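Local structure of beta-glucuronidase (uncultured Clostridium sp., 6U7J) at residues S421-R426 with E455-Q460; P444-M449 with V464-R469; D91-L96 with P123-V128; R19-L24 with P187-C192; I231-N236 with S261-K266. The protein hydrolyses beta-D-glucuronides and, as a gut bacterial enzyme, probably releases active estrogens from their glucuronide conjugates. All coordinates share one frame; numbering follows the deposited sequence.

The five contacts sample three domains of a family 2 glycoside hydrolase. Contacts 1 and 2 belong to the TIM barrel. Their centres are 13 Å apart, and Met449 of contact 2 packs against Asp456, Ile458 and Ser459 of contact 1, close to the strand ends where such enzymes carry their active site. Contacts 3 and 4 share one sheet of the sugar-binding domain, with centres 9 Å apart, because strands 93-98 and 188-193 are neighbours. The side chain of Pro187 in contact 4 lies about 4 Å from a bound calcium ion. Contact 5 sits in the intervening beta domain, its centre 26 Å from that of contact 4 and 33 Å from that of contact 2.

Contact 1 (S421-R426 with E455-Q460); sequences SEEASR and EDKISQ. Unlike the reference sequence in segment 455-460: Glu455 (reference Asp).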
# COMPACT_ATOMS: atom_id res chain seq x y z
N SER B 421 38.34 6.17 -13.24
CA SER B 421 39.51 5.36 -12.91
C SER B 421 40.37 5.05 -14.12
O SER B 421 41.53 4.65 -13.95
CB SER B 421 39.06 4.05 -12.28
OG SER B 421 38.34 3.31 -13.26
N GLU B 422 39.84 5.21 -15.34
CA GLU B 422 40.59 4.95 -16.56
C GLU B 422 41.57 6.08 -16.85
O GLU B 422 41.21 7.26 -16.74
CB GLU B 422 39.64 4.79 -17.75
CG GLU B 422 38.62 3.65 -17.59
CD GLU B 422 37.59 3.62 -18.72
OE1 GLU B 422 37.90 4.08 -19.84
OE2 GLU B 422 36.46 3.12 -18.49
N GLU B 423 42.80 5.72 -17.23
CA GLU B 423 43.81 6.74 -17.50
C GLU B 423 43.39 7.64 -18.65
O GLU B 423 43.61 8.86 -18.61
CB GLU B 423 45.16 6.09 -17.80
CG GLU B 423 46.29 7.08 -18.08
CD GLU B 423 46.51 8.08 -16.95
OE1 GLU B 423 46.68 9.29 -17.23
OE2 GLU B 423 46.50 7.67 -15.77
N ALA B 424 42.76 7.07 -19.68
CA ALA B 424 42.31 7.87 -20.81
C ALA B 424 41.28 8.92 -20.41
O ALA B 424 41.02 9.83 -21.19
CB ALA B 424 41.73 6.97 -21.91
N SER B 425 40.70 8.81 -19.21
CA SER B 425 39.73 9.81 -18.78
C SER B 425 40.38 11.10 -18.28
O SER B 425 39.72 12.14 -18.25
CB SER B 425 38.81 9.22 -17.70
OG SER B 425 39.32 9.44 -16.39
N ARG B 426 41.67 11.06 -17.92
CA ARG B 426 42.32 12.27 -17.42
C ARG B 426 42.40 13.35 -18.49
O ARG B 426 42.04 14.51 -18.24
CB ARG B 426 43.71 11.93 -16.88
CG ARG B 426 44.39 13.12 -16.17
CD ARG B 426 45.89 12.94 -16.10
NE ARG B 426 46.23 11.57 -15.74
CZ ARG B 426 46.40 11.15 -14.50
NH1 ARG B 426 46.26 12.02 -13.49
NH2 ARG B 426 46.70 9.88 -14.25
N GLU B 455 41.45 5.21 -7.07
CA GLU B 455 41.52 5.05 -8.51
C GLU B 455 41.13 6.29 -9.30
O GLU B 455 41.43 6.35 -10.50
CB GLU B 455 40.64 3.87 -8.94
CG GLU B 455 40.90 2.61 -8.14
CD GLU B 455 41.21 1.41 -9.02
OE1 GLU B 455 40.93 0.28 -8.58
OE2 GLU B 455 41.71 1.61 -10.15
N ASP B 456 40.48 7.27 -8.68
CA ASP B 456 40.05 8.45 -9.41
C ASP B 456 41.25 9.16 -10.01
O ASP B 456 42.33 9.20 -9.42
CB ASP B 456 39.29 9.43 -8.52
CG ASP B 456 38.94 10.71 -9.26
OD1 ASP B 456 38.38 10.60 -10.37
OD2 ASP B 456 39.23 11.82 -8.77
N LYS B 457 41.05 9.74 -11.19
CA LYS B 457 42.13 10.42 -11.88
C LYS B 457 41.75 11.80 -12.39
O LYS B 457 42.54 12.39 -13.15
CB LYS B 457 42.64 9.54 -13.02
CG LYS B 457 43.45 8.34 -12.51
CD LYS B 457 43.82 7.38 -13.61
CE LYS B 457 44.43 6.13 -13.03
NZ LYS B 457 43.47 5.44 -12.11
N ILE B 458 40.61 12.37 -11.99
CA ILE B 458 40.17 13.63 -12.58
C ILE B 458 39.80 14.70 -11.56
O ILE B 458 39.70 15.88 -11.91
CB ILE B 458 39.00 13.41 -13.56
CG1 ILE B 458 37.70 13.10 -12.81
CG2 ILE B 458 39.33 12.33 -14.58
CD1 ILE B 458 36.44 13.22 -13.69
N SER B 459 39.58 14.33 -10.30
CA SER B 459 39.04 15.32 -9.36
C SER B 459 40.03 16.43 -9.06
O SER B 459 39.61 17.49 -8.57
CB SER B 459 38.59 14.66 -8.05
OG SER B 459 37.34 14.01 -8.24
N GLN B 460 41.33 16.24 -9.33
CA GLN B 460 42.28 17.33 -9.16
C GLN B 460 41.92 18.55 -10.00
O GLN B 460 42.35 19.66 -9.67
CB GLN B 460 43.70 16.86 -9.50
CG GLN B 460 43.91 16.49 -10.97
CD GLN B 460 43.53 15.04 -11.25
OE1 GLN B 460 42.92 14.39 -10.41
NE2 GLN B 460 43.89 14.55 -12.43
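Lys457 passes its aliphatic chain across the ends of Arg426 and Glu423, meeting each at about a right angle: its CB lies over one face of the Arg426 guanidinium, toward the rim, and its CD comes 3.5 Å from Glu423 OE2. The chain runs extended before turning at its last torsion (chi4 60°), which brings NZ to Ser421 O at 2.8 Å. The same ammonium donates to Glu455 O, also 2.8 Å from NZ, and so ties a carbonyl of each segment. Arg426 takes the Glu423 carboxylate side-on, NE on OE1 at 2.8 Å and NH2 on OE2 at 2.7 Å; the two bonds fix the rotation of the guanidinium. At the C-terminal rim of the TIM barrel, 421-426 ends a beta-alpha loop and starts helix 424-439, while residues 455-460 belong to the connection from strand 445-449 to strand 465-468. An Asx turn shapes this connection, Asp456 OD1 accepting from Ile458 N. Next to it Ile458 CG2 rests 3.4 Å from Ser425 OG, which donates to Glu422 O in the carbonyl plane. Gln460 NE2 approaches Lys457 O at 2.6 Å from above the carbonyl plane, with NH1 of Arg426 nearby.

Contact 2 (P444-M449 with V464-R469); sequences PITGTM and VVCINR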
# COMPACT_ATOMS: atom_id res chain seq x y z
N PRO B 444 32.90 28.15 -9.50
CA PRO B 444 33.57 26.86 -9.30
C PRO B 444 33.04 25.78 -10.22
O PRO B 444 31.90 25.82 -10.69
CB PRO B 444 33.25 26.53 -7.84
CG PRO B 444 32.77 27.77 -7.23
CD PRO B 444 32.30 28.70 -8.28
N ILE B 445 33.88 24.77 -10.44
CA ILE B 445 33.65 23.65 -11.34
C ILE B 445 33.71 22.37 -10.53
O ILE B 445 34.56 22.25 -9.64
CB ILE B 445 34.73 23.64 -12.46
CG1 ILE B 445 34.59 24.85 -13.36
CG2 ILE B 445 34.68 22.35 -13.26
CD1 ILE B 445 33.24 24.98 -13.94
N THR B 446 32.84 21.40 -10.84
CA THR B 446 32.90 20.09 -10.18
C THR B 446 32.34 19.01 -11.10
O THR B 446 31.93 19.26 -12.24
CB THR B 446 32.15 20.09 -8.84
OG1 THR B 446 32.39 18.85 -8.16
CG2 THR B 446 30.65 20.23 -9.05
N GLY B 447 32.37 17.78 -10.59
CA GLY B 447 31.75 16.61 -11.18
C GLY B 447 31.68 15.58 -10.08
O GLY B 447 32.48 15.61 -9.14
N THR B 448 30.71 14.67 -10.17
CA THR B 448 30.48 13.75 -9.07
C THR B 448 31.18 12.42 -9.31
O THR B 448 31.25 11.93 -10.44
CB THR B 448 28.99 13.50 -8.81
OG1 THR B 448 28.45 12.72 -9.89
CG2 THR B 448 28.25 14.82 -8.68
N MET B 449 31.65 11.83 -8.22
CA MET B 449 32.45 10.62 -8.24
C MET B 449 31.64 9.42 -7.79
O MET B 449 30.85 9.51 -6.84
CB MET B 449 33.65 10.75 -7.28
CG MET B 449 34.67 11.79 -7.67
SD MET B 449 35.61 11.20 -9.07
CE MET B 449 34.89 12.20 -10.37
N VAL B 464 35.58 21.82 -6.20
CA VAL B 464 34.93 21.09 -5.12
C VAL B 464 34.91 19.62 -5.50
O VAL B 464 34.72 19.28 -6.67
CB VAL B 464 33.50 21.61 -4.85
CG1 VAL B 464 32.77 20.72 -3.83
CG2 VAL B 464 33.54 23.04 -4.38
N VAL B 465 35.15 18.75 -4.52
CA VAL B 465 35.05 17.31 -4.74
C VAL B 465 33.66 16.85 -4.32
O VAL B 465 33.20 17.15 -3.20
CB VAL B 465 36.14 16.55 -3.97
CG1 VAL B 465 35.89 15.04 -4.04
CG2 VAL B 465 37.50 16.89 -4.53
N CYS B 466 32.98 16.13 -5.21
CA CYS B 466 31.60 15.70 -5.03
C CYS B 466 31.57 14.18 -5.14
O CYS B 466 32.02 13.63 -6.16
CB CYS B 466 30.70 16.34 -6.09
SG CYS B 466 30.40 18.10 -5.82
N ILE B 467 31.08 13.49 -4.11
CA ILE B 467 31.07 12.03 -4.11
C ILE B 467 29.66 11.51 -3.91
O ILE B 467 28.88 12.05 -3.11
CB ILE B 467 32.04 11.44 -3.05
CG1 ILE B 467 31.54 11.72 -1.63
CG2 ILE B 467 33.44 12.01 -3.25
CD1 ILE B 467 32.38 11.06 -0.55
N ASN B 468 29.32 10.46 -4.66
CA ASN B 468 28.07 9.74 -4.54
C ASN B 468 28.36 8.45 -3.77
O ASN B 468 29.10 7.59 -4.25
CB ASN B 468 27.48 9.41 -5.91
CG ASN B 468 26.98 10.66 -6.65
OD1 ASN B 468 26.97 11.76 -6.11
ND2 ASN B 468 26.56 10.47 -7.90
N ARG B 469 27.78 8.32 -2.58
CA ARG B 469 28.18 7.26 -1.67
C ARG B 469 26.94 6.66 -1.03
O ARG B 469 26.12 7.40 -0.47
CB ARG B 469 29.14 7.79 -0.60
CG ARG B 469 30.59 7.89 -1.08
CD ARG B 469 31.08 6.54 -1.51
NE ARG B 469 32.42 6.53 -2.07
CZ ARG B 469 32.68 6.42 -3.37
NH1 ARG B 469 31.68 6.34 -4.24
NH2 ARG B 469 33.94 6.37 -3.80
O HOH W 1 34.74 15.54 -7.53
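Thr446 reaches across with its hydroxyl: OG1, trans to the backbone N (chi1 -172°), donates to Val464 O at 2.8 Å from well above the carbonyl plane. The same torsion sets Thr446 CG2 3.9 Å from Cys466 SG, so the cysteine sulfur is flanked by the methyl and the hydroxyl of one threonine. Two residues on, Thr448 holds OG1 between its own N and carbonyl carbon (chi1 70°) and turns CG2 to Cys466 CB at 3.9 Å; its OG1 bonds to Asn416. The Asn468 amide crosses the Thr448 side chain obliquely, ND2 3.5 Å from OG1, while its oxygen is bound by Thr505 and its nitrogen donates to Glu417. Met449 leaves the opposite face of the sheet. Its CB lies 3.5 Å from Cys466 O, and bends at the next two torsions carry its sulfur away from the strand pair, among Trp494 and the 455-460 loop. These are adjacent parallel strands, 445-449 and 465-468, of the TIM barrel. Met449 N bonds to Cys466 O and Asn468 N to Met449 O, both at 2.8 Å. A water links Gly447 O to Cys466 N where the strands do not bond directly. The hydroxyls and the amide are thus satisfied within a buried interface, and the Asn468 amide, gripped at both ends, is fixed in its rotation beside Glu417.

Contact 3 (D91-L96 with P123-V128); sequences DQRLVL and PFEADV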
# COMPACT_ATOMS: atom_id res chain seq x y z
N ASP B 91 5.88 43.22 -40.30
CA ASP B 91 7.27 43.59 -40.54
C ASP B 91 8.19 43.24 -39.37
O ASP B 91 9.25 43.86 -39.22
CB ASP B 91 7.37 45.08 -40.86
CG ASP B 91 6.78 45.41 -42.21
OD1 ASP B 91 7.23 44.81 -43.21
OD2 ASP B 91 5.87 46.25 -42.28
N GLN B 92 7.82 42.28 -38.54
CA GLN B 92 8.66 41.96 -37.39
C GLN B 92 9.60 40.80 -37.70
O GLN B 92 9.39 40.03 -38.65
CB GLN B 92 7.79 41.65 -36.17
CG GLN B 92 6.75 42.72 -35.85
CD GLN B 92 7.34 44.12 -35.81
OE1 GLN B 92 6.98 44.99 -36.61
NE2 GLN B 92 8.26 44.36 -34.88
N ARG B 93 10.66 40.70 -36.92
CA ARG B 93 11.45 39.48 -36.89
C ARG B 93 10.62 38.38 -36.22
O ARG B 93 10.00 38.61 -35.18
CB ARG B 93 12.75 39.72 -36.13
CG ARG B 93 13.72 38.55 -36.17
CD ARG B 93 15.06 38.94 -35.58
NE ARG B 93 15.78 37.81 -34.99
CZ ARG B 93 15.83 37.55 -33.69
NH1 ARG B 93 15.21 38.33 -32.82
NH2 ARG B 93 16.52 36.49 -33.25
N LEU B 94 10.57 37.20 -36.85
CA LEU B 94 9.79 36.07 -36.37
C LEU B 94 10.73 34.93 -36.01
O LEU B 94 11.54 34.51 -36.84
CB LEU B 94 8.78 35.59 -37.42
CG LEU B 94 7.82 36.62 -38.02
CD1 LEU B 94 6.79 35.91 -38.89
CD2 LEU B 94 7.13 37.47 -36.97
N VAL B 95 10.62 34.43 -34.78
CA VAL B 95 11.52 33.40 -34.25
C VAL B 95 10.70 32.26 -33.65
O VAL B 95 9.80 32.49 -32.83
CB VAL B 95 12.49 33.99 -33.20
CG1 VAL B 95 13.46 32.90 -32.71
CG2 VAL B 95 13.26 35.18 -33.78
N LEU B 96 11.04 31.03 -34.03
CA LEU B 96 10.42 29.83 -33.48
C LEU B 96 11.35 29.23 -32.44
O LEU B 96 12.45 28.77 -32.77
CB LEU B 96 10.16 28.82 -34.59
CG LEU B 96 9.25 27.67 -34.23
CD1 LEU B 96 7.86 28.22 -33.89
CD2 LEU B 96 9.19 26.69 -35.41
N PRO B 123 17.56 24.71 -25.10
CA PRO B 123 16.68 25.28 -26.13
C PRO B 123 17.40 25.49 -27.46
O PRO B 123 18.63 25.50 -27.56
CB PRO B 123 16.26 26.62 -25.53
CG PRO B 123 17.43 27.02 -24.68
CD PRO B 123 17.93 25.71 -24.09
N PHE B 124 16.59 25.68 -28.50
CA PHE B 124 17.08 26.09 -29.80
C PHE B 124 15.99 26.88 -30.50
O PHE B 124 14.83 26.87 -30.08
CB PHE B 124 17.54 24.89 -30.65
CG PHE B 124 16.46 23.85 -30.89
CD1 PHE B 124 16.16 22.90 -29.91
CD2 PHE B 124 15.78 23.81 -32.09
CE1 PHE B 124 15.19 21.93 -30.13
CE2 PHE B 124 14.79 22.84 -32.33
CZ PHE B 124 14.50 21.90 -31.34
N GLU B 125 16.37 27.61 -31.55
CA GLU B 125 15.38 28.43 -32.23
C GLU B 125 15.73 28.56 -33.71
O GLU B 125 16.82 28.21 -34.15
CB GLU B 125 15.24 29.81 -31.54
CG GLU B 125 16.51 30.61 -31.46
CD GLU B 125 16.32 31.97 -30.78
OE1 GLU B 125 15.43 32.12 -29.90
OE2 GLU B 125 17.05 32.90 -31.14
N ALA B 126 14.76 29.05 -34.47
CA ALA B 126 14.90 29.25 -35.91
C ALA B 126 14.25 30.58 -36.26
O ALA B 126 13.12 30.84 -35.85
CB ALA B 126 14.24 28.13 -36.71
N ASP B 127 14.98 31.43 -36.98
CA ASP B 127 14.41 32.66 -37.52
C ASP B 127 13.55 32.28 -38.72
O ASP B 127 14.06 31.75 -39.70
CB ASP B 127 15.54 33.62 -37.93
CG ASP B 127 15.03 35.00 -38.34
OD1 ASP B 127 14.18 35.09 -39.24
OD2 ASP B 127 15.51 36.00 -37.78
N VAL B 128 12.24 32.51 -38.63
CA VAL B 128 11.34 32.17 -39.72
C VAL B 128 10.77 33.42 -40.38
O VAL B 128 9.73 33.35 -41.04
CB VAL B 128 10.20 31.25 -39.25
CG1 VAL B 128 10.76 29.94 -38.73
CG2 VAL B 128 9.36 31.96 -38.20
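The Arg93 guanidinium has Val95 CG2 centred over one face, 3.5 Å above the plane, while the Asp127 and Glu125 carboxylates of the facing strand come to it obliquely, their planes turned 55° and 63° from its own. Asp127 makes the salt bridge, a weak one: OD2 lies 3.3 Å from Arg93 NE, brought there because Asp127 CG is trans to its backbone N, and OD1 is bonded to the Thr129 hydroxyl. Glu125 OE2 stays 4.2 Å from Arg93 NH2. The Glu125 carboxylate instead packs along the Val95 methyl, OE1 to CG1 3.5 Å, and is held by Arg97 and the Tyr191 hydroxyl. Behind this polar face, Leu94, Leu96, Ala126 and Val128 turn to the interior of the beta-sandwich of the sugar-binding domain, Leu94 CB meeting Val128 CG2 at 3.8 Å. Strands 93-98 and 124-127 run antiparallel; Leu96 and Ala126 form a hydrogen-bonded pair, with Leu96 N to Ala126 O 2.8 Å, and Val128 N bonds to Leu94 O at 2.8 Å. The two acids nearby probably favour the charge on Arg93, whose NH1 bonds Thr193, but its loose bond to Asp127 suggests that the backbone ladder and the apolar face hold the strands together.

Contact 4 (R19-L24 with P187-C192); sequences RQIKEL and PVRLYC. Unlike the reference sequence in segment 19-24: Ile21 (reference Met).
Glu23 and Arg189 lie side by side on neighbouring antiparallel strands of the sugar-binding beta-sandwich, 20-32 and 188-193, both pointing the same way. The carboxylate and guanidinium planes stand 81° apart, nearly perpendicular. Glu23 bends at its second torsion (chi2 -83°), which folds the carboxylate over the arginine: OE1 sits above the centre of one guanidinium face, and OE2 forms the salt bridge to NH1 at 2.6 Å. Ile21 CG2 fills the edge of the same guanidinium, in its plane, and touches Arg189 CD at 3.7 Å. Arg189 NH2 pairs further with Glu347, joining this sheet to the barrel domain. Farther along, Tyr191 turns its CB to Gln20 O at 3.1 Å, and its ring runs on past the strand pair, its hydroxyl bonding Glu125. The reverse side is apolar at the Leu24 end: Leu24 crosses Val188 at a slant, CB to CG1 4.0 Å, and reaches Leu190 CB with CD1. At the other end Gln20 CB lies 3.9 Å from Cys192 SG. Lys22 NZ donates to Ala84 O, Gln20 bonds to Gln20 of a second subunit, and the Ile21 carbonyl takes Lys22 NZ of that subunit. Four firm backbone bonds and a weak one stitch the strands. Lys22 N meets Leu190 O at 2.6 Å, nearly along the C=O axis, while Leu190 N bonds to Lys22 O at 2.8 Å.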
# COMPACT_ATOMS: atom_id res chain seq x y z
N ARG B 19 8.30 43.49 -27.99
CA ARG B 19 8.38 42.07 -28.32
C ARG B 19 7.14 41.36 -27.80
O ARG B 19 6.53 41.77 -26.81
CB ARG B 19 9.63 41.43 -27.72
CG ARG B 19 10.96 42.08 -28.07
CD ARG B 19 12.11 41.40 -27.35
NE ARG B 19 13.43 41.87 -27.78
CZ ARG B 19 14.51 41.10 -27.81
NH1 ARG B 19 14.44 39.82 -27.44
NH2 ARG B 19 15.67 41.60 -28.21
N GLN B 20 6.76 40.28 -28.49
CA GLN B 20 5.60 39.52 -28.07
C GLN B 20 5.86 38.02 -28.27
O GLN B 20 6.69 37.64 -29.10
CB GLN B 20 4.33 39.94 -28.82
CG GLN B 20 3.06 39.51 -28.09
CD GLN B 20 1.79 39.98 -28.77
OE1 GLN B 20 1.74 40.18 -30.00
NE2 GLN B 20 0.74 40.15 -27.97
N ILE B 21 5.15 37.21 -27.49
CA ILE B 21 5.31 35.78 -27.45
C ILE B 21 3.97 35.12 -27.79
O ILE B 21 2.92 35.54 -27.28
CB ILE B 21 5.78 35.27 -26.06
CG1 ILE B 21 7.16 35.87 -25.69
CG2 ILE B 21 5.76 33.75 -25.99
CD1 ILE B 21 7.49 35.71 -24.19
N LYS B 22 4.01 34.08 -28.61
CA LYS B 22 2.86 33.25 -28.85
C LYS B 22 3.21 31.81 -28.49
O LYS B 22 4.14 31.23 -29.05
CB LYS B 22 2.40 33.33 -30.30
CG LYS B 22 1.37 32.31 -30.62
CD LYS B 22 0.12 32.96 -31.14
CE LYS B 22 0.36 33.52 -32.53
NZ LYS B 22 -0.83 33.27 -33.36
N GLU B 23 2.45 31.23 -27.56
CA GLU B 23 2.64 29.87 -27.11
C GLU B 23 2.01 28.89 -28.09
O GLU B 23 0.84 29.02 -28.45
CB GLU B 23 2.02 29.67 -25.72
CG GLU B 23 2.42 30.73 -24.71
CD GLU B 23 3.76 30.42 -24.08
OE1 GLU B 23 4.03 29.23 -23.84
OE2 GLU B 23 4.54 31.35 -23.81
N LEU B 24 2.77 27.86 -28.47
CA LEU B 24 2.25 26.81 -29.33
C LEU B 24 2.19 25.47 -28.61
O LEU B 24 2.75 24.48 -29.10
CB LEU B 24 3.12 26.68 -30.60
CG LEU B 24 3.30 27.99 -31.37
CD1 LEU B 24 4.21 27.76 -32.55
CD2 LEU B 24 1.94 28.53 -31.80
N PRO B 187 7.96 24.37 -23.29
CA PRO B 187 7.07 25.16 -24.15
C PRO B 187 7.67 25.44 -25.52
O PRO B 187 8.87 25.71 -25.65
CB PRO B 187 6.88 26.46 -23.36
CG PRO B 187 7.07 26.06 -21.94
CD PRO B 187 8.08 24.95 -21.94
N VAL B 188 6.81 25.38 -26.54
CA VAL B 188 7.12 25.85 -27.89
C VAL B 188 6.57 27.26 -28.03
O VAL B 188 5.42 27.52 -27.66
CB VAL B 188 6.53 24.92 -28.96
CG1 VAL B 188 6.92 25.41 -30.40
CG2 VAL B 188 6.98 23.50 -28.75
N ARG B 189 7.38 28.17 -28.56
CA ARG B 189 7.01 29.58 -28.62
C ARG B 189 7.35 30.14 -29.99
O ARG B 189 8.43 29.87 -30.53
CB ARG B 189 7.73 30.39 -27.53
CG ARG B 189 7.66 29.79 -26.14
CD ARG B 189 7.87 30.84 -25.05
NE ARG B 189 7.99 30.24 -23.72
CZ ARG B 189 7.46 30.74 -22.60
NH1 ARG B 189 6.77 31.88 -22.62
NH2 ARG B 189 7.63 30.10 -21.45
N LEU B 190 6.41 30.89 -30.57
CA LEU B 190 6.69 31.80 -31.68
C LEU B 190 6.69 33.22 -31.11
O LEU B 190 5.72 33.64 -30.49
CB LEU B 190 5.65 31.66 -32.79
CG LEU B 190 5.90 32.57 -34.00
CD1 LEU B 190 7.00 32.00 -34.89
CD2 LEU B 190 4.62 32.77 -34.79
N TYR B 191 7.79 33.95 -31.32
CA TYR B 191 7.88 35.28 -30.75
C TYR B 191 8.43 36.28 -31.78
O TYR B 191 9.11 35.90 -32.72
CB TYR B 191 8.74 35.28 -29.48
CG TYR B 191 10.25 35.09 -29.63
CD1 TYR B 191 11.09 36.20 -29.83
CD2 TYR B 191 10.83 33.85 -29.45
CE1 TYR B 191 12.47 36.05 -29.90
CE2 TYR B 191 12.22 33.69 -29.52
CZ TYR B 191 13.04 34.80 -29.74
OH TYR B 191 14.41 34.66 -29.82
N CYS B 192 8.11 37.56 -31.58
CA CYS B 192 8.52 38.60 -32.50
C CYS B 192 9.41 39.64 -31.80
O CYS B 192 9.36 39.81 -30.58
CB CYS B 192 7.30 39.28 -33.20
SG CYS B 192 6.20 40.28 -32.19

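Contact 5 (I231-N236 with S261-K266); sequences IRDEKN and SAYLYK. Unlike the reference sequence in segment 231-236: Arg232 (reference Leu).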
# COMPACT_ATOMS: atom_id res chain seq x y z
N ILE B 231 19.76 50.54 -14.77
CA ILE B 231 19.75 49.51 -13.75
C ILE B 231 18.69 49.93 -12.74
O ILE B 231 18.82 50.97 -12.09
CB ILE B 231 21.12 49.32 -13.10
CG1 ILE B 231 22.12 48.87 -14.17
CG2 ILE B 231 21.04 48.32 -11.96
CD1 ILE B 231 23.36 48.21 -13.61
N ARG B 232 17.62 49.14 -12.66
CA ARG B 232 16.51 49.42 -11.77
C ARG B 232 16.52 48.47 -10.58
O ARG B 232 16.96 47.32 -10.68
CB ARG B 232 15.17 49.31 -12.51
CG ARG B 232 15.15 50.00 -13.86
CD ARG B 232 13.72 50.30 -14.31
NE ARG B 232 13.71 51.16 -15.50
CZ ARG B 232 13.19 52.38 -15.53
NH1 ARG B 232 12.63 52.88 -14.44
NH2 ARG B 232 13.22 53.10 -16.64
N ASP B 233 16.05 48.98 -9.44
CA ASP B 233 15.93 48.17 -8.25
C ASP B 233 14.57 47.46 -8.30
O ASP B 233 13.88 47.48 -9.31
CB ASP B 233 16.14 49.04 -7.00
CG ASP B 233 15.03 50.07 -6.77
OD1 ASP B 233 13.98 50.02 -7.43
OD2 ASP B 233 15.22 50.95 -5.91
N GLU B 234 14.18 46.81 -7.20
CA GLU B 234 12.93 46.06 -7.20
C GLU B 234 11.71 46.96 -7.15
O GLU B 234 10.63 46.53 -7.58
CB GLU B 234 12.91 45.07 -6.03
CG GLU B 234 13.94 43.97 -6.21
CD GLU B 234 13.68 42.77 -5.31
OE1 GLU B 234 13.17 42.96 -4.18
OE2 GLU B 234 14.01 41.64 -5.74
N LYS B 235 11.85 48.19 -6.66
CA LYS B 235 10.81 49.21 -6.79
C LYS B 235 10.82 49.88 -8.17
O LYS B 235 10.10 50.87 -8.37
CB LYS B 235 10.96 50.26 -5.69
CG LYS B 235 11.24 49.69 -4.30
CD LYS B 235 12.72 49.79 -3.91
CE LYS B 235 13.19 48.58 -3.08
NZ LYS B 235 14.68 48.52 -2.89
N ASN B 236 11.62 49.36 -9.11
CA ASN B 236 11.76 49.86 -10.47
C ASN B 236 12.40 51.24 -10.55
O ASN B 236 12.45 51.83 -11.64
CB ASN B 236 10.43 49.88 -11.22
CG ASN B 236 10.56 49.44 -12.67
OD1 ASN B 236 10.86 48.27 -12.95
ND2 ASN B 236 10.34 50.36 -13.60
N SER B 261 17.16 34.74 0.65
CA SER B 261 16.64 36.12 0.66
C SER B 261 17.09 36.83 -0.63
O SER B 261 18.01 37.65 -0.64
CB SER B 261 17.10 36.89 1.89
OG SER B 261 16.59 38.21 1.84
N ALA B 262 16.40 36.53 -1.72
CA ALA B 262 16.81 37.02 -3.03
C ALA B 262 16.56 38.52 -3.18
O ALA B 262 15.57 39.06 -2.67
CB ALA B 262 16.07 36.25 -4.12
N TYR B 263 17.45 39.19 -3.89
CA TYR B 263 17.19 40.52 -4.43
C TYR B 263 17.60 40.53 -5.90
O TYR B 263 18.68 40.03 -6.24
CB TYR B 263 17.93 41.62 -3.65
CG TYR B 263 17.40 43.01 -3.92
CD1 TYR B 263 17.87 43.76 -5.00
CD2 TYR B 263 16.43 43.57 -3.10
CE1 TYR B 263 17.38 45.04 -5.25
CE2 TYR B 263 15.93 44.84 -3.35
CZ TYR B 263 16.42 45.57 -4.42
OH TYR B 263 15.92 46.83 -4.66
N LEU B 264 16.75 41.07 -6.76
CA LEU B 264 17.05 41.08 -8.19
C LEU B 264 16.94 42.49 -8.74
O LEU B 264 15.85 43.08 -8.70
CB LEU B 264 16.13 40.14 -8.97
CG LEU B 264 16.22 38.66 -8.56
CD1 LEU B 264 15.16 37.82 -9.29
CD2 LEU B 264 17.63 38.14 -8.82
N TYR B 265 18.04 43.02 -9.24
CA TYR B 265 17.99 44.22 -10.06
C TYR B 265 17.56 43.85 -11.48
O TYR B 265 17.50 42.68 -11.85
CB TYR B 265 19.35 44.93 -10.09
CG TYR B 265 19.75 45.51 -8.76
CD1 TYR B 265 20.39 44.72 -7.80
CD2 TYR B 265 19.49 46.84 -8.45
CE1 TYR B 265 20.75 45.25 -6.57
CE2 TYR B 265 19.84 47.38 -7.21
CZ TYR B 265 20.48 46.57 -6.28
OH TYR B 265 20.85 47.07 -5.05
N LYS B 266 17.24 44.86 -12.28
CA LYS B 266 16.88 44.64 -13.67
C LYS B 266 17.79 45.48 -14.56
O LYS B 266 17.90 46.70 -14.35
CB LYS B 266 15.41 44.96 -13.94
CG LYS B 266 14.44 44.37 -12.93
CD LYS B 266 13.60 45.47 -12.30
CE LYS B 266 12.69 44.95 -11.21
NZ LYS B 266 13.25 43.75 -10.50
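Arg232 and Lys266 form an antiparallel hydrogen-bonded pair, Arg232 N to Lys266 O 3.0 Å and Lys266 N to Arg232 O 2.9 Å, after which segment 231-236 turns back in a type I turn from Asp233 to Asn236. Tyr263 packs against the turn, its hydroxyl directed at the backbone. Glu234 slides past it in the opposite direction, with CG 3.6 Å from the ring centroid and 18° off its normal, a CH-pi contact; its carboxylate continues over the ring in a stack, the planes 22° apart. Glu234 OE2 then takes Leu264 N at 3.0 Å, from above the carboxylate plane. The phenol oxygen receives two donors: Glu234 N at 3.1 Å, almost straight (178°), and Lys235 NZ at 2.7 Å, which comes in at the ring edge. Asp233 CB also lies at that edge. The neighbouring Tyr265 turns its own edge to Arg232 O, with CD2 3.4 Å away, and touches Ile231 CG2 obliquely. On the other flank Lys266 bends so that CE lies 3.4 Å from Asp233 O. Arg232 NH1 bonds Asn236 O in the guanidinium plane, while NE pairs with Asp268 of strand 265-271. The arrangement is a beta hairpin turn, joining strands 227-232 and 238-242, packed against the loop into strand 265-271 in the immunoglobulin-like domain between the sugar-binding domain and the barrel of family 2 hydrolases.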